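Local atomic coordinates of venom protein 51.1 (Lychas mucronatus, PDB entry 6ATY), a protein that probably acts as a secreted neurotoxin of scorpion venom that decreases the action potential of myelinated nerves. Residues A[3-8]-A[21-26]; A[14-19]-A[33-38]. All coordinates share one frame; numbering follows the deposited sequence.

From the N terminus, the edge strand 3-8 comes first, then segment 14-19, which runs into helix 16-22. Segment 21-26 finishes that helix and turns back toward the sheet. Interaction 1 joins it to strand 3-8 and closes a loop holding most of the helix. Interaction 2 then joins the start of the helix to the central strand 34-38, and its loop holds the rest of the helix and strand 27-31. The two loops cross, since their segments alternate along the chain. Interaction 2 ties the helix itself to the sheet; interaction 1 ties the turn that follows it. Strands 3-8 and 34-38 are neighbours there, joined by backbone bonds.

Interaction 1 (A[3-8]-A[21-26]); sequences ISIGIK and RIRKYF
Arg23 reaches from the end of the helix across to Ile5 and Ile7 of the edge strand. Its CB points toward the strand, and CG lies beside the backbone N, opposite the carbonyl carbon. The chain then runs extended to NE. Arg23 CD is the first atom to touch, at 4.0 Å from Ile5 CD1. A turn at the last torsion (chi4 84°) sets the guanidinium across the chain, and one face receives Ile5 CD1. This methyl sits 3.8 Å above the plane, offset toward the rim. NH1 donates a hydrogen bond to Gln19 OE1, one helix turn back, which helps fix the rotation of the group. Arg23 NH2 meets the end of Ile7, with Ile7 CD1 at 3.8 Å.

The segment leaves the helix through a Schellman motif. Lys24, with positive phi, is the C-prime residue. Lys24 N bonds to Arg21 O at 2.9 Å, and Tyr25 N bonds to Cys20 O. This is the helix end of a cystine-stabilised alpha/beta fold.

Past the turn, Tyr25 packs against Cys20 and Cys37 and reaches Ile3. The two side chains cross at about a right angle. Ile3 CD1 lies 3.7 Å from Tyr25 CE1. The approach of Ile3 CD1 to Tyr25 OH, 3.0 Å, is short enough to make the exact placing of the methyl doubtful.

Interaction 2 (A[14-19]-A[33-38]); sequences DLCEGQ and DTCHCS
Cys16, whose sulfur is bonded to Cys35, has its backbone N held by Asp14. Cys16 N donates to Asp14 OD1 at 2.9 Å, with an angle of 161° at the hydrogen, and meets the oxygen nearly along its C-O axis. The acceptor sits two residues earlier, so this is an Asx turn just ahead of the helix. In Asp14, CG lies opposite the backbone N (chi1 180°), which swings the carboxylate forward to this N-H. The other oxygen, OD2, accepts from Cys30 N in strand 27-31. One carboxylate thus ties the helix start to the sheet.

The contact itself is the disulfide. Cys16 SG and Cys35 SG are 2.0 Å apart. Across the bridge, Cys16 CB lies 3.6 Å from Cys35 CB. In both residues SG stands beside the backbone N and opposite the carbonyl carbon. The torsion about the S-S bond is -78°, a left-handed turn close to a right angle. The bridge fixes helix to strand, with Cys16 CA 5.3 Å from Cys35 CA. It is buried, and the Cys9-Cys30 disulfide packs beside it: Cys9 touches both halves, and Cys30 touches Cys16.

A second bridge between the same helix and strand, Cys20-Cys37, lies one helix turn on and two strand residues on. Paired cysteines in this spacing, CxxxC on the helix and CxC on the strand, define the cystine-stabilised alpha/beta motif of scorpion toxins.

Interaction 1 (A[3-8]-A[21-26])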
ATOM      1  N   ILE A   3       0.434  -5.914   6.566  1.00 21.16           N
ATOM      2  CA  ILE A   3       0.646  -6.909   5.475  1.00 17.45           C
ATOM      3  C   ILE A   3       1.230  -6.241   4.244  1.00 15.21           C
ATOM      4  O   ILE A   3       1.205  -5.020   4.158  1.00 13.47           O
ATOM      5  CB  ILE A   3      -0.651  -7.640   5.139  1.00 18.86           C
ATOM      6  CG1 ILE A   3      -1.641  -6.690   4.460  1.00 20.57           C
ATOM      7  CG2 ILE A   3      -1.221  -8.226   6.418  1.00 19.66           C
ATOM      8  CD1 ILE A   3      -2.558  -7.358   3.497  1.00 23.24           C
ATOM      9  N   SER A   4       1.903  -7.015   3.388  1.00 15.05           N
ATOM     10  CA  SER A   4       2.297  -6.571   2.042  1.00 16.02           C
ATOM     11  C   SER A   4       1.362  -7.199   1.049  1.00 14.25           C
ATOM     12  O   SER A   4       0.952  -8.373   1.206  1.00 15.01           O
ATOM     13  CB  SER A   4       3.720  -7.036   1.643  1.00 18.70           C
ATOM     14  OG  SER A   4       4.611  -6.759   2.639  1.00 25.89           O
ATOM     15  N   ILE A   5       0.974  -6.432   0.051  1.00 13.94           N
ATOM     16  CA  ILE A   5       0.115  -6.944  -1.015  1.00 14.84           C
ATOM     17  C   ILE A   5       0.869  -7.144  -2.323  1.00 16.79           C
ATOM     18  O   ILE A   5       0.275  -7.530  -3.299  1.00 17.30           O
ATOM     19  CB  ILE A   5      -1.121  -6.070  -1.256  1.00 14.95           C
ATOM     20  CG1 ILE A   5      -0.745  -4.621  -1.586  1.00 13.74           C
ATOM     21  CG2 ILE A   5      -2.040  -6.121  -0.037  1.00 15.73           C
ATOM     22  CD1 ILE A   5      -1.941  -3.796  -1.978  1.00 14.84           C
ATOM     23  N   GLY A   6       2.146  -6.846  -2.394  1.00 17.68           N
ATOM     24  CA  GLY A   6       2.872  -7.238  -3.657  1.00 23.18           C
ATOM     25  C   GLY A   6       2.461  -6.439  -4.920  1.00 23.36           C
ATOM     26  O   GLY A   6       2.643  -6.886  -6.053  1.00 30.79           O
ATOM     27  N   ILE A   7       1.895  -5.258  -4.714  1.00 18.96           N
ATOM     28  CA  ILE A   7       1.677  -4.246  -5.759  1.00 16.28           C
ATOM     29  C   ILE A   7       2.943  -3.378  -5.697  1.00 14.30           C
ATOM     30  O   ILE A   7       3.407  -3.007  -4.612  1.00 12.54           O
ATOM     31  CB  ILE A   7       0.414  -3.380  -5.454  1.00 17.63           C
ATOM     32  CG1 ILE A   7      -0.859  -4.221  -5.607  1.00 19.71           C
ATOM     33  CG2 ILE A   7       0.289  -2.165  -6.368  1.00 17.96           C
ATOM     34  CD1 ILE A   7      -0.999  -4.926  -6.949  1.00 20.80           C
ATOM     35  N   LYS A   8       3.497  -3.083  -6.851  1.00 12.57           N
ATOM     36  CA  LYS A   8       4.670  -2.219  -6.977  1.00 12.34           C
ATOM     37  C   LYS A   8       4.261  -0.774  -6.852  1.00 10.64           C
ATOM     38  O   LYS A   8       3.213  -0.354  -7.364  1.00  9.70           O
ATOM     39  CB  LYS A   8       5.325  -2.455  -8.330  1.00 14.45           C
ATOM     40  CG  LYS A   8       6.724  -1.895  -8.445  1.00 16.93           C
ATOM     41  CD  LYS A   8       7.441  -2.451  -9.647  1.00 20.54           C
ATOM     42  CE  LYS A   8       8.761  -1.731  -9.897  1.00 23.33           C
ATOM     43  NZ  LYS A   8       9.724  -2.027  -8.817  1.00 27.00           N
ATOM     44  N   ARG A  21      -7.328   0.254   0.468  1.00 12.13           N
ATOM     45  CA  ARG A  21      -8.707   0.542   0.841  1.00 12.90           C
ATOM     46  C   ARG A  21      -9.684  -0.262   0.005  1.00 12.79           C
ATOM     47  O   ARG A  21     -10.655  -0.750   0.561  1.00 12.48           O
ATOM     48  CB  ARG A  21      -9.031   2.034   0.806  1.00 14.11           C
ATOM     49  CG  ARG A  21      -8.321   2.816   1.897  1.00 14.39           C
ATOM     50  CD  ARG A  21      -8.757   4.245   1.964  1.00 14.73           C
ATOM     51  NE  ARG A  21      -8.313   4.806   3.233  1.00 14.57           N
ATOM     52  CZ  ARG A  21      -8.512   6.067   3.622  1.00 15.24           C
ATOM     53  NH1 ARG A  21      -9.127   6.920   2.842  1.00 14.48           N
ATOM     54  NH2 ARG A  21      -8.056   6.481   4.812  1.00 14.86           N
ATOM     55  N   ILE A  22      -9.407  -0.476  -1.271  1.00 13.93           N
ATOM     56  CA  ILE A  22     -10.355  -1.329  -2.114  1.00 15.17           C
ATOM     57  C   ILE A  22     -10.272  -2.799  -1.695  1.00 15.74           C
ATOM     58  O   ILE A  22     -11.248  -3.546  -1.850  1.00 16.04           O
ATOM     59  CB  ILE A  22     -10.183  -1.161  -3.638  1.00 16.61           C
ATOM     60  CG1 ILE A  22      -8.835  -1.668  -4.143  1.00 17.04           C
ATOM     61  CG2 ILE A  22     -10.453   0.279  -4.056  1.00 17.32           C
ATOM     62  CD1 ILE A  22      -8.757  -1.776  -5.656  1.00 17.65           C
ATOM     63  N   ARG A  23      -9.160  -3.167  -1.025  1.00 15.39           N
ATOM     64  CA  ARG A  23      -8.977  -4.500  -0.417  1.00 16.36           C
ATOM     65  C   ARG A  23      -9.411  -4.541   1.039  1.00 17.97           C
ATOM     66  O   ARG A  23      -9.121  -5.511   1.779  1.00 18.97           O
ATOM     67  CB  ARG A  23      -7.517  -4.926  -0.554  1.00 16.90           C
ATOM     68  CG  ARG A  23      -7.137  -5.198  -1.982  1.00 17.23           C
ATOM     69  CD  ARG A  23      -5.649  -5.389  -2.059  1.00 19.90           C
ATOM     70  NE  ARG A  23      -5.196  -5.858  -3.355  1.00 21.88           N
ATOM     71  CZ  ARG A  23      -4.948  -5.094  -4.422  1.00 24.24           C
ATOM     72  NH1 ARG A  23      -5.175  -3.757  -4.433  1.00 22.41           N
ATOM     73  NH2 ARG A  23      -4.477  -5.694  -5.514  1.00 26.66           N
ATOM     74  N   LYS A  24     -10.120  -3.496   1.468  1.00 18.04           N
ATOM     75  CA  LYS A  24     -10.736  -3.401   2.773  1.00 19.96           C
ATOM     76  C   LYS A  24      -9.774  -3.207   3.926  1.00 20.09           C
ATOM     77  O   LYS A  24     -10.098  -3.588   5.039  1.00 19.58           O
ATOM     78  CB  LYS A  24     -11.718  -4.601   3.041  1.00 22.01           C
ATOM     79  CG  LYS A  24     -12.776  -4.777   1.950  1.00 23.06           C
ATOM     80  CD  LYS A  24     -13.801  -5.848   2.269  1.00 26.64           C
ATOM     81  CE  LYS A  24     -14.930  -5.857   1.247  1.00 29.14           C
ATOM     82  NZ  LYS A  24     -16.110  -6.542   1.845  1.00 32.63           N
ATOM     83  N   TYR A  25      -8.589  -2.615   3.687  1.00 18.52           N
ATOM     84  CA  TYR A  25      -7.767  -2.088   4.760  1.00 21.01           C
ATOM     85  C   TYR A  25      -8.030  -0.598   4.883  1.00 22.90           C
ATOM     86  O   TYR A  25      -8.631   0.009   3.987  1.00 29.44           O
ATOM     87  CB  TYR A  25      -6.277  -2.380   4.522  1.00 22.18           C
ATOM     88  CG  TYR A  25      -6.013  -3.860   4.463  1.00 25.32           C
ATOM     89  CD1 TYR A  25      -6.128  -4.536   3.252  1.00 28.48           C
ATOM     90  CD2 TYR A  25      -5.694  -4.591   5.604  1.00 29.37           C
ATOM     91  CE1 TYR A  25      -5.937  -5.894   3.167  1.00 30.92           C
ATOM     92  CE2 TYR A  25      -5.502  -5.974   5.536  1.00 31.56           C
ATOM     93  CZ  TYR A  25      -5.650  -6.613   4.298  1.00 32.93           C
ATOM     94  OH  TYR A  25      -5.443  -7.963   4.126  1.00 39.52           O
ATOM     95  N   PHE A  26      -7.642   0.004   5.992  1.00 20.41           N
ATOM     96  CA  PHE A  26      -7.895   1.423   6.185  1.00 20.63           C
ATOM     97  C   PHE A  26      -6.797   2.256   5.571  1.00 20.02           C
ATOM     98  O   PHE A  26      -7.044   3.370   5.116  1.00 19.70           O
ATOM     99  CB  PHE A  26      -7.973   1.795   7.664  1.00 23.74           C
ATOM    100  CG  PHE A  26      -8.219   3.244   7.887  1.00 24.37           C
ATOM    101  CD1 PHE A  26      -9.397   3.823   7.436  1.00 27.43           C
ATOM    102  CD2 PHE A  26      -7.248   4.051   8.450  1.00 26.49           C
ATOM    103  CE1 PHE A  26      -9.625   5.183   7.616  1.00 27.34           C
ATOM    104  CE2 PHE A  26      -7.481   5.397   8.643  1.00 27.58           C
ATOM    105  CZ  PHE A  26      -8.666   5.958   8.206  1.00 26.24           C
TER

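Interaction 2 (A[14-19]-A[33-38])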
ATOM      1  N   ASP A  14       3.097   7.810  -4.014  1.00 11.87           N
ATOM      2  CA  ASP A  14       2.651   6.646  -3.252  1.00 10.73           C
ATOM      3  C   ASP A  14       1.151   6.538  -3.327  1.00 10.29           C
ATOM      4  O   ASP A  14       0.397   7.291  -2.654  1.00  9.43           O
ATOM      5  CB  ASP A  14       3.154   6.746  -1.817  1.00 10.48           C
ATOM      6  CG  ASP A  14       2.746   5.586  -0.932  1.00 10.44           C
ATOM      7  OD1 ASP A  14       1.886   4.726  -1.324  1.00 10.78           O
ATOM      8  OD2 ASP A  14       3.330   5.534   0.208  1.00 10.10           O
ATOM      9  N   LEU A  15       0.715   5.566  -4.136  1.00 10.75           N
ATOM     10  CA  LEU A  15      -0.707   5.272  -4.318  1.00 11.97           C
ATOM     11  C   LEU A  15      -1.202   3.967  -3.634  1.00 11.93           C
ATOM     12  O   LEU A  15      -2.257   3.400  -3.999  1.00 11.67           O
ATOM     13  CB  LEU A  15      -1.027   5.246  -5.813  1.00 13.08           C
ATOM     14  CG  LEU A  15      -0.605   6.495  -6.600  1.00 13.60           C
ATOM     15  CD1 LEU A  15      -0.888   6.320  -8.100  1.00 14.64           C
ATOM     16  CD2 LEU A  15      -1.266   7.763  -6.084  1.00 13.94           C
ATOM     17  N   CYS A  16      -0.517   3.574  -2.580  1.00 10.43           N
ATOM     18  CA  CYS A  16      -0.822   2.328  -1.869  1.00 10.76           C
ATOM     19  C   CYS A  16      -2.101   2.423  -1.024  1.00 10.72           C
ATOM     20  O   CYS A  16      -2.821   1.435  -0.906  1.00 10.18           O
ATOM     21  CB  CYS A  16       0.332   1.929  -1.001  1.00 10.41           C
ATOM     22  SG  CYS A  16       1.818   1.475  -1.925  1.00 10.24           S
ATOM     23  N   GLU A  17      -2.393   3.601  -0.449  1.00 10.98           N
ATOM     24  CA  GLU A  17      -3.627   3.740   0.358  1.00 11.75           C
ATOM     25  C   GLU A  17      -4.878   3.303  -0.416  1.00 11.86           C
ATOM     26  O   GLU A  17      -5.697   2.514   0.086  1.00 10.94           O
ATOM     27  CB  GLU A  17      -3.803   5.176   0.862  1.00 13.07           C
ATOM     28  CG  GLU A  17      -5.009   5.327   1.796  1.00 13.98           C
ATOM     29  CD  GLU A  17      -5.219   6.708   2.322  1.00 16.85           C
ATOM     30  OE1 GLU A  17      -4.670   7.004   3.418  1.00 20.91           O
ATOM     31  OE2 GLU A  17      -5.919   7.496   1.651  1.00 17.11           O
ATOM     32  N   GLY A  18      -5.017   3.771  -1.641  1.00 12.33           N
ATOM     33  CA  GLY A  18      -6.177   3.388  -2.494  1.00 12.83           C
ATOM     34  C   GLY A  18      -6.222   1.883  -2.782  1.00 13.09           C
ATOM     35  O   GLY A  18      -7.282   1.245  -2.699  1.00 13.23           O
ATOM     36  N   GLN A  19      -5.042   1.299  -3.026  1.00 13.54           N
ATOM     37  CA  GLN A  19      -4.933  -0.136  -3.289  1.00 13.63           C
ATOM     38  C   GLN A  19      -5.332  -0.923  -2.062  1.00 12.32           C
ATOM     39  O   GLN A  19      -5.956  -1.943  -2.172  1.00 12.25           O
ATOM     40  CB  GLN A  19      -3.527  -0.530  -3.717  1.00 14.38           C
ATOM     41  CG  GLN A  19      -3.119   0.035  -5.059  1.00 16.61           C
ATOM     42  CD  GLN A  19      -3.813  -0.642  -6.233  1.00 19.93           C
ATOM     43  OE1 GLN A  19      -4.421  -1.708  -6.118  1.00 20.78           O
ATOM     44  NE2 GLN A  19      -3.699  -0.025  -7.380  1.00 23.02           N
ATOM     45  N   ASP A  33       9.691  -0.741  -2.638  1.00 15.41           N
ATOM     46  CA  ASP A  33       8.887  -0.671  -3.848  1.00 15.48           C
ATOM     47  C   ASP A  33       7.655  -1.552  -3.818  1.00 13.45           C
ATOM     48  O   ASP A  33       7.143  -1.864  -4.858  1.00 11.59           O
ATOM     49  CB  ASP A  33       9.742  -0.955  -5.106  1.00 18.51           C
ATOM     50  CG  ASP A  33      10.067  -2.441  -5.300  1.00 22.50           C
ATOM     51  OD1 ASP A  33       9.952  -3.255  -4.347  1.00 22.38           O
ATOM     52  OD2 ASP A  33      10.412  -2.807  -6.449  1.00 29.37           O
ATOM     53  N   THR A  34       7.140  -1.856  -2.621  1.00 12.84           N
ATOM     54  CA  THR A  34       5.992  -2.720  -2.460  1.00 13.15           C
ATOM     55  C   THR A  34       4.982  -2.078  -1.538  1.00 11.88           C
ATOM     56  O   THR A  34       5.381  -1.475  -0.520  1.00 10.94           O
ATOM     57  CB  THR A  34       6.434  -4.046  -1.820  1.00 15.50           C
ATOM     58  OG1 THR A  34       7.519  -4.582  -2.599  1.00 17.46           O
ATOM     59  CG2 THR A  34       5.299  -5.031  -1.803  1.00 16.46           C
ATOM     60  N   CYS A  35       3.686  -2.159  -1.897  1.00 10.74           N
ATOM     61  CA  CYS A  35       2.609  -1.650  -0.997  1.00 10.23           C
ATOM     62  C   CYS A  35       2.395  -2.521   0.252  1.00 10.02           C
ATOM     63  O   CYS A  35       2.246  -3.778   0.157  1.00  9.89           O
ATOM     64  CB  CYS A  35       1.290  -1.514  -1.735  1.00 10.69           C
ATOM     65  SG  CYS A  35       1.235  -0.178  -2.941  1.00 11.00           S
ATOM     66  N   HIS A  36       2.375  -1.832   1.393  1.00 10.24           N
ATOM     67  CA  HIS A  36       1.926  -2.395   2.673  1.00 12.14           C
ATOM     68  C   HIS A  36       0.580  -1.814   3.050  1.00 12.89           C
ATOM     69  O   HIS A  36       0.271  -0.659   2.690  1.00 11.83           O
ATOM     70  CB  HIS A  36       2.953  -2.069   3.752  1.00 13.55           C
ATOM     71  CG  HIS A  36       4.247  -2.777   3.555  1.00 15.68           C
ATOM     72  ND1 HIS A  36       4.747  -3.684   4.462  1.00 17.19           N
ATOM     73  CD2 HIS A  36       5.094  -2.794   2.496  1.00 17.47           C
ATOM     74  CE1 HIS A  36       5.885  -4.180   4.008  1.00 19.26           C
ATOM     75  NE2 HIS A  36       6.115  -3.663   2.806  1.00 20.04           N
ATOM     76  N   CYS A  37      -0.229  -2.609   3.761  1.00 12.65           N
ATOM     77  CA  CYS A  37      -1.557  -2.155   4.219  1.00 12.90           C
ATOM     78  C   CYS A  37      -1.697  -2.447   5.698  1.00 14.31           C
ATOM     79  O   CYS A  37      -1.071  -3.376   6.210  1.00 13.04           O
ATOM     80  CB  CYS A  37      -2.684  -2.893   3.476  1.00 12.32           C
ATOM     81  SG  CYS A  37      -2.577  -2.876   1.686  1.00 11.88           S
ATOM     82  N   SER A  38      -2.481  -1.645   6.407  1.00 16.22           N
ATOM     83  CA  SER A  38      -2.876  -2.035   7.771  1.00 18.85           C
ATOM     84  C   SER A  38      -4.278  -1.582   8.076  1.00 18.21           C
ATOM     85  O   SER A  38      -4.816  -0.702   7.371  1.00 17.47           O
ATOM     86  CB  SER A  38      -1.902  -1.475   8.806  1.00 22.60           C
ATOM     87  OG  SER A  38      -1.403  -0.216   8.417  1.00 26.61           O
TER